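Local coordinates for protein oligopeptide ABC transporter OppAIV (Borrelia burgdorferi B31, PDB 4GL8) that probably captures oligopeptides outside the inner membrane, as the solute-binding component of a peptide-importing ABC transporter, at residues A[184-189]-A[195-200]; A[116-119]-A[123-126]; A[315-320]-A[386-391]; A[356-361]-A[395-400]; A[502-505]-A[511-514]. All coordinates share one frame; numbering follows the deposited sequence.

Contact 1: residues A[184-189]-A[195-200]; sequences PVPMHV and QRWTDP
The six-membered ring of Trp197 is the flat group that meets Val185 and Pro186, while Val189 packs at its base. On one face of the indole sits a neighbour within the same turn, Thr198 CG2, 3.4 Å above the plane and displaced toward the rim. Across the contact the approaches are oblique. Pro186 comes nearest: its CG lies 3.6 Å from Trp197 CZ3, and its CD touches the same ring carbon and CH2. Val185 reaches the far end of the benzo ring, with CG1 4.1 Å from Trp197 CH2. At the other end Val189 CG1 lies 4.1 Å from Trp197 CB and just reaches CE3. Each of the three side chains crosses the indole at about a right angle. Trp197 CG stands between its own backbone N and carbonyl carbon (chi1 88°), which sends the ring across to Val185 and Pro186, with one face still backed by Thr198 CG2. No hydrogen bond crosses between the two segments; the indole NE1 is bonded to Asp44.

Two more flat groups, Arg196 and Asp199, are joined within the turn. Arg196 grips the carboxylate side-on, NE to OD2 at 2.7 Å and NH2 to OD1 at 3.0 Å, both on the syn sides of the oxygens. This bidentate salt bridge spans a type I beta turn from Arg196 to Asp199, which also has the Asp199 N to Arg196 O bond. Pro186 is the N-cap residue of helix 187-193, and the loop following that helix folds back, placing Trp197 against its N-terminal end.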
# COMPACT_ATOMS: atom_id res chain seq x y z
N PRO A 184 7.85 -3.52 14.77
CA PRO A 184 7.54 -4.08 16.08
C PRO A 184 6.53 -3.24 16.85
O PRO A 184 6.53 -1.99 16.73
CB PRO A 184 8.90 -4.08 16.81
CG PRO A 184 9.91 -4.05 15.68
CD PRO A 184 9.27 -3.17 14.66
N VAL A 185 5.70 -3.92 17.66
CA VAL A 185 4.68 -3.27 18.48
C VAL A 185 4.89 -3.62 19.94
O VAL A 185 5.52 -4.62 20.23
CB VAL A 185 3.26 -3.67 18.03
CG1 VAL A 185 2.95 -3.09 16.67
CG2 VAL A 185 3.09 -5.18 18.01
N PRO A 186 4.37 -2.79 20.88
CA PRO A 186 4.68 -2.94 22.32
C PRO A 186 3.86 -4.02 23.02
O PRO A 186 2.70 -3.78 23.47
CB PRO A 186 4.38 -1.56 22.90
CG PRO A 186 3.39 -0.96 21.95
CD PRO A 186 3.75 -1.49 20.59
N MET A 187 4.47 -5.18 23.18
CA MET A 187 3.75 -6.34 23.66
C MET A 187 3.28 -6.23 25.09
O MET A 187 2.24 -6.74 25.41
CB MET A 187 4.52 -7.63 23.41
CG MET A 187 4.45 -8.05 21.93
SD MET A 187 2.79 -8.09 21.22
CE MET A 187 2.11 -9.51 22.06
N HIS A 188 4.03 -5.52 25.94
CA HIS A 188 3.59 -5.29 27.34
C HIS A 188 2.24 -4.55 27.41
O HIS A 188 1.39 -4.83 28.28
CB HIS A 188 4.72 -4.63 28.18
CG HIS A 188 4.97 -3.18 27.89
ND1 HIS A 188 5.66 -2.73 26.78
CD2 HIS A 188 4.66 -2.07 28.61
CE1 HIS A 188 5.75 -1.42 26.81
NE2 HIS A 188 5.18 -0.99 27.93
N VAL A 189 2.02 -3.67 26.44
CA VAL A 189 0.82 -2.83 26.40
C VAL A 189 -0.34 -3.56 25.71
O VAL A 189 -1.48 -3.48 26.14
CB VAL A 189 1.15 -1.49 25.73
CG1 VAL A 189 -0.10 -0.78 25.23
CG2 VAL A 189 1.95 -0.60 26.68
N GLN A 195 -7.62 -5.33 22.63
CA GLN A 195 -8.24 -4.55 21.54
C GLN A 195 -8.25 -3.03 21.77
O GLN A 195 -8.55 -2.30 20.86
CB GLN A 195 -9.69 -5.02 21.29
N ARG A 196 -7.94 -2.56 22.98
CA ARG A 196 -7.97 -1.12 23.26
C ARG A 196 -6.58 -0.49 23.25
O ARG A 196 -6.43 0.68 23.58
CB ARG A 196 -8.65 -0.86 24.61
CG ARG A 196 -10.09 -1.38 24.75
CD ARG A 196 -11.14 -0.27 24.60
NE ARG A 196 -10.92 0.41 23.31
CZ ARG A 196 -11.26 -0.10 22.12
NH1 ARG A 196 -11.91 -1.26 22.03
NH2 ARG A 196 -10.96 0.57 21.03
N TRP A 197 -5.55 -1.26 22.88
CA TRP A 197 -4.18 -0.80 23.01
C TRP A 197 -3.87 0.43 22.15
O TRP A 197 -3.00 1.22 22.50
CB TRP A 197 -3.17 -1.93 22.77
CG TRP A 197 -2.72 -2.16 21.33
CD1 TRP A 197 -3.27 -3.04 20.42
CD2 TRP A 197 -1.59 -1.57 20.68
NE1 TRP A 197 -2.55 -3.01 19.25
CE2 TRP A 197 -1.51 -2.13 19.38
CE3 TRP A 197 -0.64 -0.64 21.07
CZ2 TRP A 197 -0.52 -1.77 18.47
CZ3 TRP A 197 0.37 -0.30 20.15
CH2 TRP A 197 0.40 -0.84 18.87
N THR A 198 -4.60 0.61 21.06
CA THR A 198 -4.30 1.74 20.18
C THR A 198 -5.05 3.04 20.51
O THR A 198 -4.90 4.05 19.81
CB THR A 198 -4.62 1.38 18.73
OG1 THR A 198 -6.02 1.07 18.64
CG2 THR A 198 -3.78 0.20 18.28
N ASP A 199 -5.88 3.01 21.53
CA ASP A 199 -6.55 4.21 22.01
C ASP A 199 -5.47 5.22 22.48
O ASP A 199 -4.43 4.82 23.02
CB ASP A 199 -7.48 3.88 23.19
CG ASP A 199 -8.70 3.04 22.80
OD1 ASP A 199 -8.98 2.79 21.61
OD2 ASP A 199 -9.43 2.64 23.73
N PRO A 200 -5.72 6.53 22.28
CA PRO A 200 -4.79 7.60 22.68
C PRO A 200 -4.14 7.42 24.07
O PRO A 200 -2.91 7.58 24.22
CB PRO A 200 -5.67 8.85 22.65
CG PRO A 200 -6.64 8.56 21.53
CD PRO A 200 -6.91 7.07 21.59

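Contact 2: residues A[116-119]-A[123-126]; sequences YLRI and ETGS
Thr124 OG1 donates to the carbonyl O of Arg118 at 2.7 Å, the closest approach in this contact. The hydroxyl comes from above the carbonyl plane, with a C=O...donor angle of 139°, so it does not use a lone pair direction. Packing is close around this bond: Thr124 OG1 also lies 3.6 Å from Arg118 CG, and the methyl CG2 sits over the centre of one guanidinium face, 4.2 Å above it. The extended Arg118 chain holds the guanidinium against the threonine methyl, where it also forms a salt bridge with Asp44 and a hydrogen bond with Gln46.

This is the exit from helix 109-119, where a short 3-10 turn redirects the chain toward helix 129-135. Ser126 stands before the second helix, its OG capping the backbone N of Phe128 and also bonding to Gln46 O. Placed anti to the backbone N (chi1 171°), Ser126 OG lies against Ile119 CD1, 3.6 Å away, while CB meets CG1.

The looser side is bridged by solvent. A water donates to Ile119 O at 2.9 Å and accepts from Ser126 N at 3.1 Å, linking two backbones that do not bond directly. Here the chain passes through exposed Gly125, with positive phi.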
# COMPACT_ATOMS: atom_id res chain seq x y z
N TYR A 116 6.72 -10.27 16.75
CA TYR A 116 6.56 -11.16 15.60
C TYR A 116 5.71 -12.36 15.91
O TYR A 116 4.91 -12.77 15.07
CB TYR A 116 7.88 -11.59 14.98
CG TYR A 116 8.49 -10.47 14.17
CD1 TYR A 116 7.91 -10.06 12.97
CD2 TYR A 116 9.62 -9.82 14.60
CE1 TYR A 116 8.48 -9.02 12.22
CE2 TYR A 116 10.18 -8.79 13.86
CZ TYR A 116 9.61 -8.40 12.68
OH TYR A 116 10.19 -7.38 11.95
N LEU A 117 5.82 -12.87 17.14
CA LEU A 117 4.94 -13.98 17.53
C LEU A 117 3.44 -13.63 17.48
O LEU A 117 2.64 -14.47 17.08
CB LEU A 117 5.30 -14.53 18.91
CG LEU A 117 6.69 -15.15 19.12
CD1 LEU A 117 6.77 -15.61 20.56
CD2 LEU A 117 6.99 -16.30 18.20
N ARG A 118 3.07 -12.43 17.89
CA ARG A 118 1.66 -11.98 17.77
C ARG A 118 1.16 -12.00 16.31
O ARG A 118 0.05 -12.48 16.07
CB ARG A 118 1.46 -10.58 18.37
CG ARG A 118 0.10 -9.93 18.09
CD ARG A 118 -0.00 -8.58 18.80
NE ARG A 118 -1.34 -8.00 18.77
CZ ARG A 118 -1.73 -6.98 17.99
NH1 ARG A 118 -0.90 -6.39 17.12
NH2 ARG A 118 -2.99 -6.54 18.09
N ILE A 119 1.91 -11.47 15.34
CA ILE A 119 1.37 -11.42 13.98
C ILE A 119 1.30 -12.82 13.37
O ILE A 119 0.51 -13.06 12.47
CB ILE A 119 2.10 -10.44 13.05
CG1 ILE A 119 1.29 -10.24 11.77
CG2 ILE A 119 3.51 -10.92 12.71
CD1 ILE A 119 1.80 -9.10 10.92
N GLU A 123 -5.05 -16.02 15.68
CA GLU A 123 -6.14 -15.30 16.37
C GLU A 123 -6.10 -13.79 16.18
O GLU A 123 -7.12 -13.13 16.29
CB GLU A 123 -6.20 -15.64 17.87
N THR A 124 -4.92 -13.25 15.87
CA THR A 124 -4.75 -11.81 15.59
C THR A 124 -5.48 -11.36 14.31
O THR A 124 -5.86 -10.18 14.17
CB THR A 124 -3.25 -11.47 15.44
OG1 THR A 124 -2.52 -11.95 16.58
CG2 THR A 124 -3.02 -9.94 15.31
N GLY A 125 -5.63 -12.28 13.36
CA GLY A 125 -6.37 -12.03 12.13
C GLY A 125 -5.72 -10.99 11.23
O GLY A 125 -6.41 -10.27 10.52
N SER A 126 -4.39 -10.88 11.26
CA SER A 126 -3.69 -9.96 10.36
C SER A 126 -3.89 -10.41 8.92
O SER A 126 -3.54 -11.53 8.58
CB SER A 126 -2.20 -9.88 10.67
OG SER A 126 -1.53 -9.13 9.62
O HOH W 1 -2.38 -13.04 12.35

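Contact 3: residues A[315-320]-A[386-391]; sequences RKTLTE and AEFIQN
Phe388 points its ring from helix 380-397 into the angle between Thr317 and Leu318 of helix 315-323. CG of the phenylalanine, anti to the backbone N (chi1 178°), directs the ring toward that helix. The two partners meet it from different directions. Leu318 lies alongside at an oblique angle, its backbone CA over one face of the ring, and its CB is 3.6 Å from Phe388 CE2. Farther out, Leu318 CD1 packs 3.8 Å from Phe388 CD2, so the leucine follows one long flank of the ring from CE2 to CD2. Thr317 instead crosses the phenylalanine at about a right angle near the tip. Its methyl CG2 lies 3.6 Å from Phe388 CE1 and 3.7 Å from Phe388 CZ, obliquely placed to the ring.

CG2 of Thr317 is anti to its backbone N and faces the aromatic, whereas OG1 bonds to Asp314, the residue preceding the helix. No polar bond joins the two segments; the ring meets aliphatic carbons and the backbone near Leu318 N, 3.8 Å from Phe388 CZ. Helix 315-323 widens to a pi-type turn at 318-320, beginning at Leu318 itself. Nearby, Lys316 O accepts both from Glu320 N and from Thr319 OG1.

Both helices also touch the long strand 492-504, Leu318 resting on Asn496 and Ile389 on Leu495, while Ala386 packs on Leu403 of strand 401-406. The contact is helix-helix packing of an alpha/beta lobe, in which helices lie over beta strands, with Phe388 of one helix packed against the other.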
# COMPACT_ATOMS: atom_id res chain seq x y z
N ARG A 315 -7.39 4.26 -22.22
CA ARG A 315 -6.46 4.56 -21.12
C ARG A 315 -5.76 5.89 -21.25
O ARG A 315 -5.57 6.57 -20.25
CB ARG A 315 -5.38 3.47 -21.00
CG ARG A 315 -5.92 2.18 -20.39
CD ARG A 315 -5.01 0.99 -20.62
NE ARG A 315 -5.57 -0.21 -19.99
CZ ARG A 315 -6.56 -0.95 -20.51
NH1 ARG A 315 -7.08 -0.64 -21.69
NH2 ARG A 315 -6.99 -2.00 -19.85
N LYS A 316 -5.34 6.23 -22.46
CA LYS A 316 -4.68 7.52 -22.73
C LYS A 316 -5.61 8.70 -22.41
O LYS A 316 -5.20 9.68 -21.80
CB LYS A 316 -4.21 7.62 -24.18
N THR A 317 -6.86 8.60 -22.84
CA THR A 317 -7.83 9.67 -22.57
C THR A 317 -8.06 9.80 -21.06
O THR A 317 -8.21 10.91 -20.56
CB THR A 317 -9.15 9.39 -23.30
OG1 THR A 317 -8.93 9.54 -24.70
CG2 THR A 317 -10.26 10.32 -22.86
N LEU A 318 -8.04 8.67 -20.35
CA LEU A 318 -8.21 8.69 -18.89
C LEU A 318 -7.08 9.48 -18.23
O LEU A 318 -7.34 10.32 -17.37
CB LEU A 318 -8.29 7.29 -18.31
CG LEU A 318 -8.31 7.18 -16.77
CD1 LEU A 318 -9.50 7.91 -16.13
CD2 LEU A 318 -8.32 5.73 -16.33
N THR A 319 -5.84 9.21 -18.62
CA THR A 319 -4.71 9.93 -18.01
C THR A 319 -4.62 11.39 -18.50
O THR A 319 -4.28 12.26 -17.70
CB THR A 319 -3.35 9.19 -18.17
OG1 THR A 319 -3.10 8.93 -19.53
CG2 THR A 319 -3.37 7.89 -17.44
N GLU A 320 -4.95 11.69 -19.75
CA GLU A 320 -4.75 13.06 -20.27
C GLU A 320 -5.93 14.03 -20.11
O GLU A 320 -5.73 15.24 -20.09
CB GLU A 320 -4.31 13.02 -21.72
CG GLU A 320 -3.05 12.19 -21.92
CD GLU A 320 -2.55 12.19 -23.35
OE1 GLU A 320 -3.37 12.41 -24.29
OE2 GLU A 320 -1.34 11.95 -23.52
N ALA A 386 -14.46 6.55 -11.98
CA ALA A 386 -15.56 5.56 -12.13
C ALA A 386 -16.61 5.98 -13.15
O ALA A 386 -17.13 5.15 -13.90
CB ALA A 386 -16.22 5.29 -10.79
N GLU A 387 -16.92 7.28 -13.19
CA GLU A 387 -17.86 7.83 -14.17
C GLU A 387 -17.31 7.74 -15.59
O GLU A 387 -18.08 7.45 -16.53
CB GLU A 387 -18.26 9.27 -13.79
CG GLU A 387 -19.38 9.28 -12.73
CD GLU A 387 -19.67 10.65 -12.11
OE1 GLU A 387 -19.07 11.65 -12.51
OE2 GLU A 387 -20.48 10.73 -11.16
N PHE A 388 -16.01 7.98 -15.77
CA PHE A 388 -15.37 7.78 -17.08
C PHE A 388 -15.44 6.32 -17.50
O PHE A 388 -15.76 6.02 -18.63
CB PHE A 388 -13.91 8.21 -17.02
CG PHE A 388 -13.15 7.99 -18.31
CD1 PHE A 388 -13.20 8.93 -19.33
CD2 PHE A 388 -12.30 6.89 -18.46
CE1 PHE A 388 -12.47 8.76 -20.49
CE2 PHE A 388 -11.57 6.72 -19.63
CZ PHE A 388 -11.65 7.65 -20.65
N ILE A 389 -15.13 5.41 -16.58
CA ILE A 389 -15.15 3.98 -16.88
C ILE A 389 -16.58 3.57 -17.26
O ILE A 389 -16.79 2.86 -18.23
CB ILE A 389 -14.71 3.10 -15.68
CG1 ILE A 389 -13.34 3.52 -15.14
CG2 ILE A 389 -14.74 1.62 -16.05
CD1 ILE A 389 -12.17 2.95 -15.86
N GLN A 390 -17.56 4.05 -16.49
CA GLN A 390 -18.96 3.72 -16.75
C GLN A 390 -19.35 4.10 -18.17
O GLN A 390 -19.96 3.29 -18.89
CB GLN A 390 -19.86 4.47 -15.77
CG GLN A 390 -21.34 4.32 -16.06
CD GLN A 390 -22.21 5.03 -15.04
OE1 GLN A 390 -22.06 6.22 -14.80
NE2 GLN A 390 -23.15 4.29 -14.44
N ASN A 391 -18.97 5.33 -18.55
CA ASN A 391 -19.19 5.88 -19.86
C ASN A 391 -18.44 5.17 -20.99
O ASN A 391 -18.95 5.08 -22.10
CB ASN A 391 -18.81 7.38 -19.88
CG ASN A 391 -19.02 8.02 -21.23
OD1 ASN A 391 -18.17 7.96 -22.13
ND2 ASN A 391 -20.15 8.65 -21.38

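Contact 4: residues A[356-361]-A[395-400]; sequences KLLADA and KNLNIN
Leu358 puts its CD2 methyl against Leu397 and Ile399, and this one carbon makes all the close contacts across the pair of segments. It lies 3.8 Å from Ile399 CG2, the two side chains being inclined to each other, and 4.1 Å from both CB and CD2 of Leu397. The same methyl also approaches the backbone, 3.9 Å from Leu397 O. With CG anti to its backbone N (chi1 -163°), Leu358 reaches outward from helix 351-361 to the place where helix 380-397 stops.

Asn398 is the first residue to leave that helix, with positive phi (55°); after it Ile399 points its side chain toward Leu358. Asn398 ND2 bonds to Asn365 O and its OD1 to Lys394, while the backbone of Ile399 is hydrogen-bonded to Trp393. On helix 351-361 itself, Lys356 NZ makes a salt bridge with Asp360 one turn along, 3.0 Å from OD1, which accepts through its syn lone pair.

Leu397 also packs on Ala354, and Ile399 on Leu309 of helix 303-311. The arrangement is that of the C-terminal end of a helix packed through Leu397, and the Ile399 that follows, against a neighbouring helix, just before strand 401-406 of an alpha/beta lobe.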
# COMPACT_ATOMS: atom_id res chain seq x y z
N LYS A 356 -16.11 -7.44 -30.23
CA LYS A 356 -16.06 -8.74 -30.86
C LYS A 356 -16.02 -9.83 -29.77
O LYS A 356 -16.77 -10.79 -29.83
CB LYS A 356 -14.84 -8.78 -31.75
CG LYS A 356 -14.44 -10.15 -32.26
CD LYS A 356 -15.54 -10.79 -33.08
CE LYS A 356 -15.08 -12.13 -33.64
NZ LYS A 356 -16.26 -12.92 -34.10
N LEU A 357 -15.16 -9.64 -28.78
CA LEU A 357 -15.06 -10.56 -27.64
C LEU A 357 -16.37 -10.62 -26.91
O LEU A 357 -16.82 -11.69 -26.50
CB LEU A 357 -13.99 -10.09 -26.67
CG LEU A 357 -12.57 -10.29 -27.20
CD1 LEU A 357 -11.67 -9.15 -26.72
CD2 LEU A 357 -12.05 -11.69 -26.84
N LEU A 358 -17.00 -9.47 -26.72
CA LEU A 358 -18.25 -9.45 -25.97
C LEU A 358 -19.35 -10.19 -26.76
O LEU A 358 -20.11 -10.96 -26.18
CB LEU A 358 -18.68 -8.01 -25.59
CG LEU A 358 -19.72 -7.90 -24.47
CD1 LEU A 358 -19.09 -8.17 -23.12
CD2 LEU A 358 -20.35 -6.52 -24.44
N ALA A 359 -19.43 -9.94 -28.08
CA ALA A 359 -20.37 -10.71 -28.93
C ALA A 359 -20.10 -12.20 -28.85
O ALA A 359 -21.01 -12.98 -28.62
CB ALA A 359 -20.29 -10.25 -30.37
N ASP A 360 -18.85 -12.61 -29.01
CA ASP A 360 -18.47 -14.04 -28.87
C ASP A 360 -18.77 -14.61 -27.47
O ASP A 360 -18.93 -15.81 -27.30
CB ASP A 360 -16.99 -14.22 -29.19
CG ASP A 360 -16.64 -13.87 -30.64
OD1 ASP A 360 -17.48 -13.27 -31.34
OD2 ASP A 360 -15.50 -14.17 -31.08
N ALA A 361 -18.81 -13.76 -26.45
CA ALA A 361 -19.12 -14.20 -25.10
C ALA A 361 -20.62 -14.45 -24.93
O ALA A 361 -21.01 -15.08 -23.95
CB ALA A 361 -18.65 -13.19 -24.08
N LYS A 395 -20.62 3.55 -23.92
CA LYS A 395 -20.31 3.94 -25.30
C LYS A 395 -19.71 2.81 -26.16
O LYS A 395 -20.12 2.62 -27.28
CB LYS A 395 -19.35 5.14 -25.29
CG LYS A 395 -19.04 5.70 -26.67
CD LYS A 395 -18.56 7.15 -26.62
CE LYS A 395 -17.25 7.34 -25.84
NZ LYS A 395 -16.08 6.76 -26.53
N ASN A 396 -18.73 2.06 -25.66
CA ASN A 396 -18.01 1.11 -26.53
C ASN A 396 -18.56 -0.30 -26.55
O ASN A 396 -18.33 -1.03 -27.50
CB ASN A 396 -16.54 1.04 -26.15
CG ASN A 396 -15.84 2.36 -26.33
OD1 ASN A 396 -16.12 3.08 -27.27
ND2 ASN A 396 -14.91 2.68 -25.43
N LEU A 397 -19.27 -0.66 -25.49
CA LEU A 397 -19.79 -2.01 -25.34
C LEU A 397 -21.32 -2.04 -25.24
O LEU A 397 -21.90 -3.11 -25.37
CB LEU A 397 -19.13 -2.67 -24.12
CG LEU A 397 -17.62 -3.00 -24.19
CD1 LEU A 397 -17.17 -3.73 -22.94
CD2 LEU A 397 -17.32 -3.87 -25.40
N ASN A 398 -21.95 -0.88 -25.04
CA ASN A 398 -23.39 -0.79 -24.76
C ASN A 398 -23.80 -1.64 -23.56
O ASN A 398 -24.87 -2.25 -23.57
CB ASN A 398 -24.22 -1.19 -25.99
CG ASN A 398 -25.66 -0.71 -25.88
OD1 ASN A 398 -25.92 0.28 -25.22
ND2 ASN A 398 -26.59 -1.42 -26.50
N ILE A 399 -22.96 -1.67 -22.53
CA ILE A 399 -23.39 -2.24 -21.25
C ILE A 399 -23.51 -1.15 -20.19
O ILE A 399 -22.79 -0.13 -20.25
CB ILE A 399 -22.43 -3.33 -20.76
CG1 ILE A 399 -21.11 -2.76 -20.32
CG2 ILE A 399 -22.18 -4.35 -21.87
CD1 ILE A 399 -20.08 -3.83 -20.08
N ASN A 400 -24.42 -1.39 -19.22
CA ASN A 400 -24.72 -0.47 -18.12
C ASN A 400 -24.24 -0.99 -16.76
O ASN A 400 -24.52 -2.13 -16.37
CB ASN A 400 -26.22 -0.29 -18.01
CG ASN A 400 -26.83 0.18 -19.29
OD1 ASN A 400 -26.68 1.33 -19.68
ND2 ASN A 400 -27.54 -0.71 -19.96

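Contact 5: residues A[502-505]-A[511-514]; sequences YLFR and GWEP
CG is anti to the backbone N in both Trp512 and Phe504 (chi1 174° in each), and the two side chains run past each other in opposite directions, while Tyr502 has CG anti to the carbonyl carbon and turns a face of its ring to the CZ2 and CH2 edge of the indole. Together the three form an aromatic cluster, built where the end of the long strand 492-504 faces the loop after strand 509-510. Tyr502 and Phe504 alternate with Leu503, which points the other way, so both aromatics emerge on the side of Trp512.

Tyr502 and Trp512 make an offset edge-to-face pair: the edge of the indole is directed at the tyrosine face, the centroids are 5.4 Å apart and the planes meet at 60°. The Phe504 pair is less steep, oblique at 41°, with centroids 4.8 Å apart. Pro514 extends the contact, its CB 4.3 Å from Tyr502 CE2. Beyond the two segments the cluster continues, since Phe263 stacks with Trp512 and Tyr281 meets it edge-to-face; the tyrosine hydroxyl bonds to Glu518. At the closest point Trp512 CE3 sits over one face of the Phe504 ring, displaced toward its rim and 3.5 Å from Phe504 CG.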
# COMPACT_ATOMS: atom_id res chain seq x y z
N TYR A 502 0.32 16.84 -4.70
CA TYR A 502 0.39 17.37 -3.32
C TYR A 502 0.40 18.88 -3.30
O TYR A 502 0.91 19.53 -4.24
CB TYR A 502 1.67 16.90 -2.60
CG TYR A 502 2.00 15.45 -2.76
CD1 TYR A 502 1.78 14.54 -1.70
CD2 TYR A 502 2.57 14.97 -3.94
CE1 TYR A 502 2.10 13.21 -1.84
CE2 TYR A 502 2.88 13.63 -4.08
CZ TYR A 502 2.65 12.76 -3.03
OH TYR A 502 2.97 11.43 -3.17
N LEU A 503 -0.17 19.44 -2.22
CA LEU A 503 0.01 20.86 -1.89
C LEU A 503 0.73 20.91 -0.57
O LEU A 503 0.36 20.20 0.36
CB LEU A 503 -1.32 21.62 -1.80
CG LEU A 503 -2.12 21.73 -3.11
CD1 LEU A 503 -3.56 22.14 -2.83
CD2 LEU A 503 -1.47 22.72 -4.06
N PHE A 504 1.73 21.77 -0.47
CA PHE A 504 2.57 21.90 0.72
C PHE A 504 3.06 23.34 0.79
O PHE A 504 3.59 23.86 -0.19
CB PHE A 504 3.73 20.90 0.62
CG PHE A 504 4.75 21.00 1.72
CD1 PHE A 504 4.55 20.39 2.95
CD2 PHE A 504 5.96 21.63 1.49
CE1 PHE A 504 5.51 20.45 3.95
CE2 PHE A 504 6.93 21.71 2.49
CZ PHE A 504 6.71 21.11 3.72
N ARG A 505 2.87 23.97 1.94
CA ARG A 505 3.20 25.37 2.16
C ARG A 505 4.71 25.55 2.33
O ARG A 505 5.23 25.69 3.45
CB ARG A 505 2.42 25.89 3.39
CG ARG A 505 0.92 26.08 3.13
CD ARG A 505 0.63 27.26 2.20
NE ARG A 505 1.21 28.53 2.69
CZ ARG A 505 0.66 29.35 3.59
NH1 ARG A 505 -0.53 29.10 4.15
NH2 ARG A 505 1.32 30.43 3.97
N GLY A 511 11.77 20.53 4.69
CA GLY A 511 12.03 19.21 5.23
C GLY A 511 11.13 18.10 4.76
O GLY A 511 11.12 17.01 5.38
N TRP A 512 10.35 18.37 3.71
CA TRP A 512 9.50 17.39 3.05
C TRP A 512 9.63 17.47 1.53
O TRP A 512 9.78 18.53 0.95
CB TRP A 512 8.04 17.58 3.40
CG TRP A 512 7.14 16.65 2.61
CD1 TRP A 512 6.83 15.36 2.90
CD2 TRP A 512 6.47 16.96 1.38
NE1 TRP A 512 6.02 14.83 1.93
CE2 TRP A 512 5.77 15.80 0.99
CE3 TRP A 512 6.39 18.10 0.58
CZ2 TRP A 512 4.99 15.74 -0.18
CZ3 TRP A 512 5.62 18.05 -0.58
CH2 TRP A 512 4.93 16.87 -0.94
N GLU A 513 9.50 16.32 0.89
CA GLU A 513 9.63 16.21 -0.55
C GLU A 513 8.89 14.94 -1.01
O GLU A 513 8.89 13.97 -0.30
CB GLU A 513 11.12 16.06 -0.84
CG GLU A 513 11.53 16.51 -2.20
CD GLU A 513 12.99 16.20 -2.47
OE1 GLU A 513 13.59 15.39 -1.70
OE2 GLU A 513 13.51 16.75 -3.47
N PRO A 514 8.27 14.93 -2.19
CA PRO A 514 7.77 13.66 -2.72
C PRO A 514 8.87 12.62 -2.94
O PRO A 514 10.03 12.97 -3.22
CB PRO A 514 7.19 14.05 -4.09
CG PRO A 514 6.99 15.54 -4.05
CD PRO A 514 8.00 16.07 -3.08

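In the fold
From the N terminus, contact 2 comes first and closes the short turn between helices 109-119 and 129-135. Contact 1 follows in series, folding the loop after helix 187-193 back onto that helix. The two lie about 13 Å apart between centres and touch, Met187 and Trp197 both packing against Arg118. Contacts 3 and 4 come next and cross, because their segments alternate along the chain; sharing helix 380-397, they tie it to helices 315-323 and 351-361, with centres about 17 Å apart. They lie far from contact 1, about 43 and 52 Å between centres. Contact 5 is last, a local closure joining the end of strand 492-504 to the C-terminal loop.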